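Local coordinates for D-alanyl-D-alanine carboxypeptidase (Enterococcus faecalis V583, PDB 5ZHF), which cleaves the terminal D-alanine from peptidoglycan pentapeptides as a zinc-dependent carboxypeptidase, so that it should help to deplete D-alanyl-D-alanine-containing precursors in vancomycin-resistant enterococci, at residues E105-K110 / A133-S138; Q78-A83 / R162-N167; R195-E200 / L210-Y215; S42-N47 / P51-Y56; E61-S64 / R68-I71. One frame throughout, in Å; residues are numbered along the deposited sequence.

Contact 1: E105-K110 / A133-S138; sequences EIMDEK and AVPGTS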
# COMPACT_ATOMS: atom_id res chain seq x y z
N GLU A 105 3.56 -7.46 -14.53
CA GLU A 105 4.70 -8.34 -14.29
C GLU A 105 4.73 -8.89 -12.86
O GLU A 105 5.03 -10.07 -12.64
CB GLU A 105 6.01 -7.62 -14.62
CG GLU A 105 6.17 -7.34 -16.10
CD GLU A 105 7.37 -6.47 -16.45
OE1 GLU A 105 8.19 -6.17 -15.56
OE2 GLU A 105 7.48 -6.10 -17.64
N ILE A 106 4.43 -8.02 -11.92
CA ILE A 106 4.38 -8.43 -10.55
C ILE A 106 3.25 -9.43 -10.36
O ILE A 106 3.42 -10.39 -9.71
CB ILE A 106 4.28 -7.24 -9.60
CG1 ILE A 106 5.56 -6.46 -9.68
CG2 ILE A 106 4.02 -7.70 -8.18
CD1 ILE A 106 5.60 -5.23 -8.82
N MSE A 107 2.10 -9.18 -10.99
CA MSE A 107 0.96 -10.08 -10.89
C MSE A 107 1.26 -11.44 -11.49
O MSE A 107 0.88 -12.47 -10.91
CB MSE A 107 -0.23 -9.47 -11.61
CG MSE A 107 -1.45 -10.38 -11.51
SE MSE A 107 -2.98 -9.54 -12.43
CE MSE A 107 -4.31 -10.94 -12.09
N ASP A 108 1.93 -11.45 -12.64
CA ASP A 108 2.29 -12.67 -13.33
C ASP A 108 3.29 -13.48 -12.54
O ASP A 108 3.23 -14.67 -12.53
CB ASP A 108 2.86 -12.34 -14.71
CG ASP A 108 1.83 -11.83 -15.66
OD1 ASP A 108 0.65 -11.89 -15.38
OD2 ASP A 108 2.23 -11.39 -16.72
N GLU A 109 4.23 -12.82 -11.91
CA GLU A 109 5.21 -13.52 -11.06
C GLU A 109 4.53 -14.20 -9.87
O GLU A 109 4.91 -15.32 -9.51
CB GLU A 109 6.35 -12.58 -10.63
CG GLU A 109 7.31 -12.33 -11.79
CD GLU A 109 8.45 -11.34 -11.51
OE1 GLU A 109 9.62 -11.66 -11.89
OE2 GLU A 109 8.18 -10.24 -10.96
N LYS A 110 3.51 -13.56 -9.30
CA LYS A 110 2.73 -14.18 -8.21
C LYS A 110 1.92 -15.37 -8.72
O LYS A 110 1.85 -16.40 -8.02
CB LYS A 110 1.81 -13.17 -7.51
CG LYS A 110 1.11 -13.65 -6.24
CD LYS A 110 2.03 -14.13 -5.12
CE LYS A 110 2.94 -13.04 -4.56
NZ LYS A 110 4.10 -13.62 -3.81
N ALA A 133 -2.95 -6.83 -7.22
CA ALA A 133 -4.13 -6.38 -7.95
C ALA A 133 -3.93 -6.48 -9.46
O ALA A 133 -2.80 -6.38 -9.96
CB ALA A 133 -4.45 -4.95 -7.53
N VAL A 134 -5.02 -6.68 -10.21
CA VAL A 134 -4.91 -6.69 -11.67
C VAL A 134 -4.56 -5.27 -12.10
O VAL A 134 -5.00 -4.31 -11.45
CB VAL A 134 -6.18 -7.21 -12.44
CG1 VAL A 134 -6.60 -8.59 -11.94
CG2 VAL A 134 -7.33 -6.23 -12.38
N PRO A 135 -3.77 -5.13 -13.17
CA PRO A 135 -3.45 -3.76 -13.59
C PRO A 135 -4.69 -2.88 -13.77
O PRO A 135 -5.73 -3.33 -14.27
CB PRO A 135 -2.70 -3.97 -14.91
CG PRO A 135 -2.10 -5.31 -14.77
CD PRO A 135 -3.14 -6.12 -14.06
N GLY A 136 -4.57 -1.65 -13.30
CA GLY A 136 -5.67 -0.70 -13.24
C GLY A 136 -6.39 -0.64 -11.92
O GLY A 136 -7.18 0.27 -11.71
N THR A 137 -6.14 -1.61 -11.03
CA THR A 137 -6.81 -1.66 -9.75
C THR A 137 -5.84 -1.67 -8.57
O THR A 137 -6.27 -1.92 -7.46
CB THR A 137 -7.74 -2.90 -9.64
OG1 THR A 137 -6.97 -4.11 -9.66
CG2 THR A 137 -8.71 -2.92 -10.80
N SER A 138 -4.56 -1.34 -8.80
CA SER A 138 -3.58 -1.25 -7.72
C SER A 138 -3.45 0.18 -7.25
O SER A 138 -3.29 1.08 -8.07
CB SER A 138 -2.19 -1.68 -8.17
OG SER A 138 -1.28 -1.55 -7.08
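The pyrrolidine ring of Pro135 is met at its CD corner by the selenium of Met107, modelled here as selenomethionine, with SE and CD 3.8 Å apart. Thr100 and Gln104, earlier on helix 100-116, also touch this proline. The peptide carbonyl ahead of Val134 lies at the margin of the same contact, where Ala133 O is 4.0 Å from Met107 SE.

Met107 carries the helix side alone. Its side chain is fully extended: with chi1 at -179° and both later torsions near 180°, it leaves the helix as a straight arm and brings its selenium and methyl alongside Val134. SE sits over the backbone of Val134, 3.5 Å from CA. Beyond it, the terminal methyl runs beside the valine branch, the two side chains pointing the same way. Here the fit is tight, since Met107 CE and Val134 CG1 approach to 3.3 Å, a close distance for two carbons.

The loop that receives this arm is itself firmly shaped. Val134 O closes a type II turn by accepting both the backbone N of Thr137, at 3.0 Å, and its hydroxyl. The latter bond, Thr137 OG1 to Val134 O, measures 2.7 Å and falls on a carbonyl lone pair, while Gly136 supplies the positive phi of the turn. Gln103 NE2 holds Ala133 O from the same helix. Ala133, Ser138 and Gln103 all bind substrate, which is consistent with a place for this contact in the wall of the substrate-binding cleft of an M15B peptidase.

Contact 2: Q78-A83 / R162-N167; sequences QDLFDA and RWLDEN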
# COMPACT_ATOMS: atom_id res chain seq x y z
N GLN A 78 8.53 11.63 4.20
CA GLN A 78 9.81 12.03 4.82
C GLN A 78 9.65 12.16 6.32
O GLN A 78 10.48 11.66 7.08
CB GLN A 78 10.35 13.32 4.20
CG GLN A 78 11.76 13.68 4.68
CD GLN A 78 12.82 12.68 4.24
OE1 GLN A 78 12.98 12.39 3.05
NE2 GLN A 78 13.56 12.11 5.22
N ASP A 79 8.58 12.83 6.77
CA ASP A 79 8.33 12.94 8.21
C ASP A 79 8.17 11.58 8.88
O ASP A 79 8.67 11.36 9.99
CB ASP A 79 7.09 13.76 8.50
CG ASP A 79 7.26 15.24 8.20
OD1 ASP A 79 8.39 15.73 8.00
OD2 ASP A 79 6.21 15.90 8.16
N LEU A 80 7.48 10.66 8.20
CA LEU A 80 7.29 9.32 8.70
C LEU A 80 8.65 8.60 8.88
O LEU A 80 8.92 8.01 9.93
CB LEU A 80 6.37 8.52 7.79
CG LEU A 80 6.07 7.11 8.28
CD1 LEU A 80 4.67 6.67 7.94
CD2 LEU A 80 7.07 6.08 7.76
N PHE A 81 9.47 8.66 7.84
CA PHE A 81 10.78 8.00 7.88
C PHE A 81 11.70 8.63 8.93
O PHE A 81 12.36 7.90 9.70
CB PHE A 81 11.45 7.97 6.49
CG PHE A 81 11.06 6.77 5.67
CD1 PHE A 81 9.75 6.42 5.49
CD2 PHE A 81 12.04 5.99 5.07
CE1 PHE A 81 9.38 5.32 4.74
CE2 PHE A 81 11.68 4.89 4.31
CZ PHE A 81 10.36 4.53 4.16
N ASP A 82 11.68 9.96 9.01
CA ASP A 82 12.44 10.66 10.04
C ASP A 82 12.04 10.21 11.45
O ASP A 82 12.92 10.00 12.30
CB ASP A 82 12.23 12.17 9.93
CG ASP A 82 12.95 12.80 8.74
OD1 ASP A 82 13.74 12.14 8.05
OD2 ASP A 82 12.70 14.00 8.52
N ALA A 83 10.73 10.06 11.70
CA ALA A 83 10.21 9.64 13.01
C ALA A 83 10.58 8.20 13.33
O ALA A 83 10.94 7.89 14.47
CB ALA A 83 8.69 9.80 13.06
N ARG A 162 5.49 -3.41 12.92
CA ARG A 162 4.90 -3.02 14.19
C ARG A 162 4.93 -1.51 14.39
O ARG A 162 3.91 -0.93 14.79
CB ARG A 162 5.58 -3.75 15.35
CG ARG A 162 4.91 -3.46 16.69
CD ARG A 162 5.59 -4.21 17.81
NE ARG A 162 6.98 -3.82 17.96
CZ ARG A 162 7.80 -4.31 18.89
NH1 ARG A 162 7.36 -5.21 19.77
NH2 ARG A 162 9.06 -3.90 18.94
N TRP A 163 6.06 -0.86 14.09
CA TRP A 163 6.17 0.57 14.24
C TRP A 163 5.17 1.27 13.32
O TRP A 163 4.51 2.24 13.73
CB TRP A 163 7.59 1.06 13.98
CG TRP A 163 7.77 2.52 14.29
CD1 TRP A 163 8.22 3.06 15.46
CD2 TRP A 163 7.46 3.63 13.43
NE1 TRP A 163 8.24 4.42 15.38
CE2 TRP A 163 7.75 4.80 14.16
CE3 TRP A 163 6.98 3.74 12.11
CZ2 TRP A 163 7.59 6.07 13.62
CZ3 TRP A 163 6.79 5.02 11.58
CH2 TRP A 163 7.10 6.16 12.33
N LEU A 164 5.08 0.80 12.08
CA LEU A 164 4.16 1.43 11.13
C LEU A 164 2.70 1.30 11.62
O LEU A 164 1.91 2.28 11.56
CB LEU A 164 4.30 0.79 9.76
CG LEU A 164 5.59 1.13 9.05
CD1 LEU A 164 5.82 0.20 7.88
CD2 LEU A 164 5.65 2.60 8.61
N ASP A 165 2.34 0.11 12.08
CA ASP A 165 0.98 -0.15 12.56
C ASP A 165 0.59 0.86 13.62
O ASP A 165 -0.53 1.39 13.62
CB ASP A 165 0.85 -1.59 13.10
CG ASP A 165 -0.55 -1.88 13.67
OD1 ASP A 165 -1.50 -2.06 12.88
OD2 ASP A 165 -0.68 -1.90 14.91
N GLU A 166 1.52 1.12 14.53
CA GLU A 166 1.26 1.95 15.71
C GLU A 166 1.44 3.45 15.47
O GLU A 166 0.98 4.27 16.27
CB GLU A 166 2.16 1.46 16.86
CG GLU A 166 1.81 0.03 17.27
CD GLU A 166 2.83 -0.64 18.19
OE1 GLU A 166 3.79 -0.01 18.59
OE2 GLU A 166 2.65 -1.85 18.49
N ASN A 167 2.12 3.84 14.38
CA ASN A 167 2.51 5.25 14.15
C ASN A 167 2.12 5.91 12.82
O ASN A 167 2.18 7.14 12.72
CB ASN A 167 4.02 5.40 14.30
CG ASN A 167 4.49 5.14 15.71
OD1 ASN A 167 4.43 6.04 16.56
ND2 ASN A 167 4.93 3.92 15.98
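Two helices that both touch the central antiparallel sheet, 74-86 and 157-167, meet here through the indole of Trp163, which fits against Leu80 and Ala83. The short segments approach to 11.7 Å between axes, with 122° between their directions, a gap filled chiefly by the indole.

Trp163 points directly at helix 74-86, its CG swung anti to the backbone N (chi1 -174°), and presents the six-membered end of the indole. CZ3 takes the leucine branch, lying 4.0 Å from Leu80 CG, which sits at the ring edge and in its plane. The two side chains slide past one another in opposite directions. CH2 reaches further to the helix backbone and stands 3.5 Å from Leu80 O, while CZ2 packs on the alanine, 3.9 Å from Ala83 CB. At the other end of the indole, NE1 is hydrogen-bonded to Asp87.

One face of the same ring lies under the amide of Asn167, with ND2 3.3 Å above the plane and displaced toward the rim. That nitrogen is fixed by a bond of 2.8 Å from Asn167 ND2 to Trp163 O, on a lone pair of the carbonyl, so the helix end folds back over its own tryptophan. Leu164 completes the contact: its CD2 is also at the indole edge and lies 3.9 Å from Leu80 CD2, the two leucines crossing nearly at right angles. With Leu164 resting on Tyr194 and Phe81 on Val93, this is part of the buried helix-sheet packing of an alpha+beta domain built on an antiparallel sheet.

Contact 3: R195-E200 / L210-Y215; sequences RYVGIE and LCLEEY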
# COMPACT_ATOMS: atom_id res chain seq x y z
N ARG A 195 -0.93 3.36 2.63
CA ARG A 195 -1.66 4.24 1.69
C ARG A 195 -1.80 5.60 2.33
O ARG A 195 -2.23 5.70 3.49
CB ARG A 195 -3.04 3.64 1.40
CG ARG A 195 -4.09 4.57 0.81
CD ARG A 195 -3.71 5.16 -0.54
NE ARG A 195 -4.62 6.27 -0.81
CZ ARG A 195 -5.80 6.19 -1.40
NH1 ARG A 195 -6.24 5.05 -1.93
NH2 ARG A 195 -6.53 7.31 -1.52
N TYR A 196 -1.45 6.64 1.58
CA TYR A 196 -1.66 8.00 2.05
C TYR A 196 -3.12 8.41 1.83
O TYR A 196 -3.60 8.39 0.69
CB TYR A 196 -0.78 8.99 1.31
CG TYR A 196 -0.93 10.39 1.87
CD1 TYR A 196 -0.31 10.75 3.06
CD2 TYR A 196 -1.75 11.33 1.22
CE1 TYR A 196 -0.46 12.03 3.58
CE2 TYR A 196 -1.90 12.61 1.74
CZ TYR A 196 -1.27 12.96 2.90
OH TYR A 196 -1.39 14.24 3.41
N VAL A 197 -3.77 8.78 2.92
CA VAL A 197 -5.10 9.43 2.88
C VAL A 197 -5.16 10.82 3.52
O VAL A 197 -6.22 11.50 3.45
CB VAL A 197 -6.14 8.51 3.52
CG1 VAL A 197 -6.33 7.27 2.68
CG2 VAL A 197 -5.80 8.18 4.96
N GLY A 198 -4.08 11.24 4.19
CA GLY A 198 -4.04 12.48 4.96
C GLY A 198 -4.27 12.23 6.41
O GLY A 198 -4.88 11.23 6.80
N ILE A 199 -3.77 13.14 7.24
CA ILE A 199 -3.73 12.96 8.68
C ILE A 199 -5.14 12.87 9.27
O ILE A 199 -5.40 12.01 10.10
CB ILE A 199 -2.87 14.06 9.35
CG1 ILE A 199 -1.39 13.86 8.95
CG2 ILE A 199 -2.99 14.01 10.86
CD1 ILE A 199 -0.47 15.03 9.20
N GLU A 200 -6.06 13.72 8.80
CA GLU A 200 -7.44 13.74 9.33
C GLU A 200 -8.12 12.38 9.20
O GLU A 200 -8.57 11.80 10.18
CB GLU A 200 -8.26 14.81 8.61
CG GLU A 200 -9.67 15.02 9.14
CD GLU A 200 -10.36 16.19 8.45
OE1 GLU A 200 -11.27 15.93 7.62
OE2 GLU A 200 -9.98 17.35 8.71
N LEU A 210 -10.90 0.86 11.27
CA LEU A 210 -11.56 0.66 9.99
C LEU A 210 -10.57 0.36 8.89
O LEU A 210 -9.36 0.57 9.07
CB LEU A 210 -12.29 1.93 9.60
CG LEU A 210 -13.30 2.50 10.60
CD1 LEU A 210 -13.75 3.88 10.16
CD2 LEU A 210 -14.47 1.54 10.75
N CYS A 211 -11.08 -0.17 7.78
CA CYS A 211 -10.40 -0.10 6.50
C CYS A 211 -11.00 1.06 5.70
O CYS A 211 -12.03 1.62 6.08
CB CYS A 211 -10.50 -1.43 5.73
SG CYS A 211 -12.16 -1.95 5.21
N LEU A 212 -10.33 1.44 4.62
CA LEU A 212 -10.72 2.59 3.84
C LEU A 212 -12.16 2.49 3.28
O LEU A 212 -12.93 3.45 3.35
CB LEU A 212 -9.73 2.82 2.71
CG LEU A 212 -9.97 4.08 1.86
CD1 LEU A 212 -10.01 5.35 2.70
CD2 LEU A 212 -8.91 4.16 0.76
N GLU A 213 -12.51 1.31 2.78
CA GLU A 213 -13.84 1.08 2.24
C GLU A 213 -14.95 1.40 3.25
O GLU A 213 -15.95 2.04 2.89
CB GLU A 213 -13.98 -0.35 1.75
CG GLU A 213 -13.28 -0.66 0.45
CD GLU A 213 -11.80 -1.03 0.58
OE1 GLU A 213 -11.23 -1.02 1.72
OE2 GLU A 213 -11.21 -1.32 -0.47
N GLU A 214 -14.77 0.94 4.49
CA GLU A 214 -15.72 1.21 5.60
C GLU A 214 -15.81 2.68 5.90
O GLU A 214 -16.92 3.22 6.07
CB GLU A 214 -15.29 0.49 6.87
CG GLU A 214 -15.44 -1.01 6.85
CD GLU A 214 -14.90 -1.66 8.11
OE1 GLU A 214 -13.70 -1.47 8.41
OE2 GLU A 214 -15.66 -2.34 8.82
N TYR A 215 -14.65 3.34 5.97
CA TYR A 215 -14.60 4.77 6.25
C TYR A 215 -15.39 5.55 5.21
O TYR A 215 -16.20 6.43 5.56
CB TYR A 215 -13.15 5.25 6.26
CG TYR A 215 -13.00 6.72 6.56
CD1 TYR A 215 -13.21 7.21 7.84
CD2 TYR A 215 -12.65 7.62 5.55
CE1 TYR A 215 -13.06 8.55 8.12
CE2 TYR A 215 -12.52 8.97 5.83
CZ TYR A 215 -12.71 9.41 7.11
OH TYR A 215 -12.57 10.73 7.42
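Leu212 lays one methyl over the guanidinium face of Arg195, CD2 standing 3.9 Å from NH1. The two side chains cross at about a right angle, the leucine coming down from the first turn of helix 212-218 onto an arginine that rises from the end of strand 193-196. The second methyl turns to Val197, two residues further on, with Leu212 CD1 4.2 Å from Val197 CG1, and here the side chains pass each other in opposite directions. Leucine thus straddles a charged group and an apolar one.

Arg195 reaches this place by a bend at chi2 (61°), which folds the chain back so that NE can grip the next peptide. NE donates to Tyr196 O over 2.8 Å, the acceptor lying close to the guanidinium plane although the donor stands well above the plane of the carbonyl. NH2 is held by Ser42 O and Ile44 O, and NH1 forms a salt bridge with Glu139.

On the helix side Cys211 is the N-cap, and its backbone N bonds to Glu214 OE1 at 3.0 Å through the anti lone pair, the glutamate-to-N-cap bond also found in capping boxes. The helix start that delivers Leu212 is therefore itself held.

A buried guanidinium with all three nitrogens engaged is probably well fixed in orientation, and Glu139 probably balances its charge. The leucine then adds apolar cover across the face, two residues along the strand from the zinc ligand His193.

Contact 4: S42-N47 / P51-Y56; sequences SLILVN and PIPAQY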
# COMPACT_ATOMS: atom_id res chain seq x y z
N SER A 42 -7.16 12.85 -1.75
CA SER A 42 -6.36 11.83 -1.02
C SER A 42 -7.22 10.66 -0.58
O SER A 42 -6.72 9.67 -0.04
CB SER A 42 -5.64 12.45 0.17
OG SER A 42 -6.51 12.96 1.17
N LEU A 43 -8.53 10.77 -0.79
CA LEU A 43 -9.47 9.73 -0.38
C LEU A 43 -9.97 8.89 -1.56
O LEU A 43 -10.89 8.08 -1.38
CB LEU A 43 -10.66 10.35 0.36
CG LEU A 43 -10.41 10.79 1.79
CD1 LEU A 43 -11.70 11.41 2.33
CD2 LEU A 43 -9.96 9.62 2.66
N ILE A 44 -9.36 9.03 -2.73
CA ILE A 44 -9.71 8.24 -3.88
C ILE A 44 -9.66 6.73 -3.59
O ILE A 44 -8.71 6.24 -2.98
CB ILE A 44 -8.88 8.61 -5.13
CG1 ILE A 44 -9.46 7.91 -6.37
CG2 ILE A 44 -7.39 8.31 -4.94
CD1 ILE A 44 -8.85 8.37 -7.69
N LEU A 45 -10.73 6.03 -3.95
CA LEU A 45 -10.84 4.60 -3.73
C LEU A 45 -10.41 3.84 -4.97
O LEU A 45 -11.01 3.99 -6.05
CB LEU A 45 -12.27 4.25 -3.33
CG LEU A 45 -12.51 2.78 -2.95
CD1 LEU A 45 -11.58 2.34 -1.82
CD2 LEU A 45 -13.96 2.55 -2.56
N VAL A 46 -9.36 3.01 -4.83
CA VAL A 46 -8.91 2.11 -5.89
C VAL A 46 -8.89 0.69 -5.34
O VAL A 46 -8.21 0.40 -4.36
CB VAL A 46 -7.52 2.50 -6.46
CG1 VAL A 46 -7.02 1.46 -7.46
CG2 VAL A 46 -7.62 3.86 -7.12
N ASN A 47 -9.63 -0.19 -5.99
CA ASN A 47 -9.71 -1.59 -5.63
C ASN A 47 -10.26 -2.36 -6.80
O ASN A 47 -10.40 -1.80 -7.83
CB ASN A 47 -10.47 -1.84 -4.34
CG ASN A 47 -11.94 -1.49 -4.41
OD1 ASN A 47 -12.52 -1.32 -5.44
ND2 ASN A 47 -12.53 -1.42 -3.27
N PRO A 51 -11.54 0.91 -10.47
CA PRO A 51 -10.31 1.09 -11.21
C PRO A 51 -9.83 2.54 -11.17
O PRO A 51 -10.63 3.44 -10.95
CB PRO A 51 -10.69 0.74 -12.66
CG PRO A 51 -11.96 0.01 -12.56
CD PRO A 51 -12.66 0.57 -11.37
N ILE A 52 -8.54 2.74 -11.44
CA ILE A 52 -8.01 4.10 -11.58
C ILE A 52 -8.70 4.73 -12.78
O ILE A 52 -8.81 4.08 -13.82
CB ILE A 52 -6.49 4.12 -11.77
CG1 ILE A 52 -5.86 3.69 -10.44
CG2 ILE A 52 -5.98 5.51 -12.10
CD1 ILE A 52 -4.37 3.64 -10.48
N PRO A 53 -9.15 5.99 -12.64
CA PRO A 53 -9.76 6.67 -13.81
C PRO A 53 -8.84 6.69 -15.02
O PRO A 53 -7.63 6.78 -14.87
CB PRO A 53 -9.98 8.09 -13.29
CG PRO A 53 -10.07 7.97 -11.81
CD PRO A 53 -9.14 6.86 -11.45
N ALA A 54 -9.40 6.60 -16.23
CA ALA A 54 -8.61 6.83 -17.43
C ALA A 54 -8.13 8.29 -17.37
O ALA A 54 -8.85 9.15 -16.87
CB ALA A 54 -9.43 6.56 -18.69
N GLN A 55 -6.92 8.54 -17.83
CA GLN A 55 -6.31 9.90 -17.80
C GLN A 55 -6.08 10.45 -16.37
O GLN A 55 -6.11 11.67 -16.15
CB GLN A 55 -7.16 10.90 -18.62
CG GLN A 55 -7.47 10.46 -20.05
CD GLN A 55 -8.84 10.93 -20.53
OE1 GLN A 55 -9.88 10.53 -19.98
NE2 GLN A 55 -8.86 11.75 -21.57
N TYR A 56 -5.84 9.57 -15.40
CA TYR A 56 -5.52 10.01 -14.04
C TYR A 56 -4.12 10.59 -14.08
O TYR A 56 -3.17 9.89 -14.42
CB TYR A 56 -5.57 8.84 -13.05
CG TYR A 56 -5.31 9.25 -11.62
CD1 TYR A 56 -6.32 9.78 -10.84
CD2 TYR A 56 -4.05 9.08 -11.04
CE1 TYR A 56 -6.10 10.16 -9.51
CE2 TYR A 56 -3.81 9.48 -9.72
CZ TYR A 56 -4.84 10.00 -8.96
OH TYR A 56 -4.63 10.39 -7.64
O HOH W 1 -10.79 5.10 -8.64
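The side chain of Ile44 sets out toward segment 51-56 at CB, runs on extended through CG1 (chi1 -171°) and makes its contacts at CD1. That methyl touches two rings, 3.8 Å from Tyr56 CE1 and 4.1 Å from Pro53 CD. The tyrosine comes from the reverse direction, so isoleucine and ring slide past each other. Pro53 and Tyr56 are the ends of one type II turn, which brings both within reach of a single methyl.

Val46 makes the second apolar meeting. Its two branches straddle one atom of the facing chain, CG2 at 3.8 Å and CG1 at 3.9 Å from Ile52 CG1. Val46 also rests on Leu142.

A water also joins the two backbones. It donates to Leu45 O and to Pro51 O, each 2.8 Å from the water oxygen, thereby spending both of its protons on carbonyls.

Neither segment is regular helix or strand, and the two are held together by apolar carbon contacts and one bridging water. Direct backbone pairing lies elsewhere, where Ile52 bonds to Gly136. The chemistry implies a surface loop kept in shape by modest apolar contacts and shared solvent.

Contact 5: E61-S64 / R68-I71; sequences EQLS and RIDI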
# COMPACT_ATOMS: atom_id res chain seq x y z
N GLU A 61 7.71 12.27 -7.90
CA GLU A 61 9.02 12.61 -7.42
C GLU A 61 9.78 11.30 -7.25
O GLU A 61 9.21 10.28 -6.84
CB GLU A 61 8.93 13.29 -6.06
CG GLU A 61 10.28 13.81 -5.58
CD GLU A 61 10.19 14.51 -4.25
OE1 GLU A 61 9.62 13.91 -3.31
OE2 GLU A 61 10.71 15.64 -4.13
N GLN A 62 11.08 11.36 -7.54
CA GLN A 62 11.95 10.20 -7.37
C GLN A 62 12.63 10.28 -6.02
O GLN A 62 13.15 11.35 -5.63
CB GLN A 62 12.97 10.19 -8.49
CG GLN A 62 13.83 8.95 -8.50
CD GLN A 62 14.73 8.91 -9.70
OE1 GLN A 62 14.26 8.95 -10.84
NE2 GLN A 62 16.03 8.82 -9.47
N LEU A 63 12.59 9.16 -5.29
CA LEU A 63 13.26 9.02 -4.02
C LEU A 63 14.72 8.63 -4.27
O LEU A 63 15.07 8.30 -5.41
CB LEU A 63 12.58 7.95 -3.18
CG LEU A 63 11.12 8.20 -2.87
CD1 LEU A 63 10.56 7.05 -2.04
CD2 LEU A 63 10.97 9.51 -2.12
N SER A 64 15.54 8.63 -3.22
CA SER A 64 16.98 8.32 -3.39
C SER A 64 17.22 6.94 -4.01
O SER A 64 18.19 6.76 -4.75
CB SER A 64 17.76 8.47 -2.09
OG SER A 64 17.27 7.61 -1.11
N ARG A 68 9.38 6.00 -7.12
CA ARG A 68 8.65 7.25 -7.31
C ARG A 68 7.38 7.27 -6.50
O ARG A 68 6.77 6.22 -6.26
CB ARG A 68 8.33 7.44 -8.79
CG ARG A 68 9.55 7.83 -9.62
CD ARG A 68 9.23 7.92 -11.12
NE ARG A 68 8.84 6.61 -11.64
CZ ARG A 68 8.28 6.37 -12.83
NH1 ARG A 68 8.01 7.35 -13.67
NH2 ARG A 68 8.00 5.11 -13.17
N ILE A 69 6.98 8.48 -6.10
CA ILE A 69 5.76 8.72 -5.33
C ILE A 69 5.07 9.98 -5.84
O ILE A 69 5.72 10.86 -6.41
CB ILE A 69 6.06 8.88 -3.82
CG1 ILE A 69 7.10 9.99 -3.60
CG2 ILE A 69 6.49 7.55 -3.23
CD1 ILE A 69 7.12 10.53 -2.20
N ASP A 70 3.77 10.07 -5.62
CA ASP A 70 3.03 11.33 -5.84
C ASP A 70 3.73 12.43 -5.04
O ASP A 70 3.93 12.32 -3.84
CB ASP A 70 1.57 11.11 -5.42
CG ASP A 70 0.67 12.30 -5.73
OD1 ASP A 70 1.14 13.46 -5.69
OD2 ASP A 70 -0.51 12.04 -6.04
N ILE A 71 4.15 13.49 -5.73
CA ILE A 71 4.84 14.60 -5.07
C ILE A 71 4.05 15.12 -3.84
O ILE A 71 4.65 15.57 -2.87
CB ILE A 71 5.15 15.76 -6.05
CG1 ILE A 71 6.08 16.83 -5.44
CG2 ILE A 71 3.85 16.43 -6.50
CD1 ILE A 71 7.47 16.40 -5.03
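Strands 60-62 and 68-70 run antiparallel, and Glu61 with Ile69 forms a hydrogen-bonded pair whose two backbone bonds are both of ordinary length and fairly straight. Glu61 N donates to Ile69 O over 2.9 Å (169° at the hydrogen), and Ile69 N returns a bond of 3.0 Å to Glu61 O. The same Glu61 O also receives a CA-H contact from Arg68, at 3.1 Å from CA. Gln62 and Arg68 make the adjoining non-hydrogen-bonded pair, where the backbones draw in to 4.4 Å between CA atoms.

On the face that carries Glu61 and Ile69, the acidic chain is stretched out, and the aliphatic tip of Ile71 lies across it. Ile71 CD1 is 3.6 Å from Glu61 CB and 3.4 Å from Glu61 CD, so one methyl rests against the side chain from CB to the carboxylate. The carboxylate is positioned from outside, because OE1 bonds to Ser74 OG at the start of helix 74-86. Toward the turn, Leu63 CD2 meets Ile69 CD1 at 4.0 Å, the two chains crossing nearly at right angles. Ile69 continues inward onto Leu77 of that helix.

The other face holds Gln62 and Arg68, with Arg68 CG 4.1 Å from Gln62 CA before its guanidinium leads away. Two short strands joined by a five-residue connection, one face turned to a helix, make this a small beta hairpin laid against helix 74-86.

How the contacts relate
Along the chain the order is contact 4, then contact 5, both local, then contact 2, whose two helices enclose contact 1 between them in sequence, and finally contact 3. Contacts 1 and 2 have centres 27 Å apart. Contact 4 is the bridge: it touches contact 1 where Ile52 bonds to Gly136, and contact 3 where Arg195 and Val197 bond to Ser42. The hairpin of contact 5 packs on helix 74-86, which carries one segment of contact 2; their nearest atoms are about 6 Å apart. The N-terminal segment thus ties the substrate-binding loop to the zinc-bearing strand 193-196, while contact 2 lies across the chain's centre from contacts 1 and 4.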